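Local coordinates for terminal uridylyltransferase 1 (Trypanosoma brucei, PDB 5HZD), which adds uridines from UTP to the 3' ends of guide RNAs, ribosomal RNAs and some mRNAs in mitochondria, serving RNA editing, at residues T226-Q230 with A242-S246. Residues are numbered along the deposited sequence; the frame is centred on the assembly and turned at random.
Sequences TGVQQ and ATLES
Two successive amides, Gln229 N and Gln230 N, converge on a single carbonyl, Thr243 O, at 2.8 Å and 3.2 Å; both lie in its carbonyl plane. This is the classic beta bulge: an extra residue is absorbed on one strand, with Gln229 (phi/psi -92/-39°) bent out of the extended conformation and Gln230 returning to it. Beyond the bulge, Thr243 N closes the hydrogen-bonded pair on Gln230 O at 2.8 Å. On the N-terminal side of the bulge, along strand 228-233, Val228 forms a non-hydrogen-bonded pair with Leu244, and Gly227 O, taking Glu245 N at 2.8 Å, also receives a CA-H...O contact from Leu244. The bulge thus interrupts the hairpin of strands 228-233 and 239-244, the first of them an outermost strand of a four-stranded antiparallel sheet. That sheet is inserted in the chain between strands 174-177 and 285-288 of the catalytic palm, far from the UTP and zinc sites. Val228 and Leu244 share one face, where Val228 CG2 meets Leu244 CD1 at 3.8 Å; helices 209-223 and 247-254 pack against them respectively. Gln229, its chain extended beyond CG, lays its amide over the backbone of Glu245, with NE2 3.5 Å from Glu245 CA, while Arg197 NH1 holds both Gln229 OE1 and Leu244 O. At the open end, Glu245 turns CG between its own N and carbonyl carbon (chi1 69°), which carries the carboxylate past Gly227 to a weak 3.3 Å hydrogen bond from Thr226 OG1 to Glu245 OE2. That same OE2 lies 2.9 Å from Thr226 O, two acceptors whose closeness may raise the carboxylate's affinity for a proton.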
# COMPACT_ATOMS: atom_id res chain seq x y z
N THR A 226 -16.46 -4.57 -31.93
CA THR A 226 -15.67 -3.35 -32.17
C THR A 226 -14.20 -3.53 -31.82
O THR A 226 -13.38 -2.65 -32.08
CB THR A 226 -16.23 -2.14 -31.39
OG1 THR A 226 -16.30 -2.44 -29.99
CG2 THR A 226 -17.62 -1.76 -31.91
N GLY A 227 -13.87 -4.68 -31.23
CA GLY A 227 -12.54 -4.88 -30.67
C GLY A 227 -11.40 -5.05 -31.65
O GLY A 227 -10.26 -4.76 -31.33
N VAL A 228 -11.67 -5.56 -32.85
CA VAL A 228 -10.60 -5.84 -33.78
C VAL A 228 -10.49 -4.76 -34.84
O VAL A 228 -11.43 -4.55 -35.61
CB VAL A 228 -10.80 -7.18 -34.50
CG1 VAL A 228 -9.81 -7.30 -35.65
CG2 VAL A 228 -10.65 -8.34 -33.54
N GLN A 229 -9.35 -4.09 -34.90
CA GLN A 229 -9.17 -3.04 -35.90
C GLN A 229 -8.54 -3.55 -37.19
O GLN A 229 -8.95 -3.14 -38.27
CB GLN A 229 -8.35 -1.88 -35.35
CG GLN A 229 -9.09 -1.02 -34.37
CD GLN A 229 -8.29 0.21 -33.99
OE1 GLN A 229 -7.18 0.43 -34.49
NE2 GLN A 229 -8.85 1.03 -33.10
N GLN A 230 -7.58 -4.46 -37.09
CA GLN A 230 -6.88 -4.93 -38.26
C GLN A 230 -6.30 -6.29 -37.94
O GLN A 230 -5.81 -6.51 -36.82
CB GLN A 230 -5.76 -3.97 -38.61
CG GLN A 230 -4.98 -4.38 -39.84
CD GLN A 230 -3.85 -3.43 -40.16
OE1 GLN A 230 -3.29 -2.78 -39.28
NE2 GLN A 230 -3.51 -3.36 -41.42
N ALA A 242 -2.46 -8.79 -35.10
CA ALA A 242 -3.76 -8.16 -34.93
C ALA A 242 -3.59 -6.89 -34.13
O ALA A 242 -2.88 -6.86 -33.11
CB ALA A 242 -4.71 -9.10 -34.19
N THR A 243 -4.25 -5.84 -34.60
CA THR A 243 -4.35 -4.59 -33.86
C THR A 243 -5.75 -4.49 -33.29
O THR A 243 -6.74 -4.59 -34.01
CB THR A 243 -4.07 -3.39 -34.75
OG1 THR A 243 -2.72 -3.47 -35.21
CG2 THR A 243 -4.24 -2.09 -33.96
N LEU A 244 -5.84 -4.28 -31.99
CA LEU A 244 -7.11 -4.26 -31.30
C LEU A 244 -7.43 -2.81 -30.97
O LEU A 244 -6.56 -1.96 -31.08
CB LEU A 244 -7.03 -5.10 -30.02
CG LEU A 244 -6.86 -6.62 -30.22
CD1 LEU A 244 -7.80 -7.14 -31.30
CD2 LEU A 244 -5.42 -7.00 -30.54
N GLU A 245 -8.66 -2.55 -30.53
CA GLU A 245 -9.11 -1.16 -30.33
C GLU A 245 -8.47 -0.50 -29.11
O GLU A 245 -8.45 0.74 -29.00
CB GLU A 245 -10.64 -1.12 -30.22
CG GLU A 245 -11.19 -1.75 -28.96
CD GLU A 245 -12.71 -1.80 -28.94
OE1 GLU A 245 -13.27 -2.60 -28.15
OE2 GLU A 245 -13.34 -1.05 -29.72
N SER A 246 -7.95 -1.31 -28.20
CA SER A 246 -7.37 -0.80 -26.97
C SER A 246 -6.34 -1.79 -26.45
O SER A 246 -6.28 -2.92 -26.91
CB SER A 246 -8.45 -0.60 -25.91
OG SER A 246 -8.92 -1.84 -25.43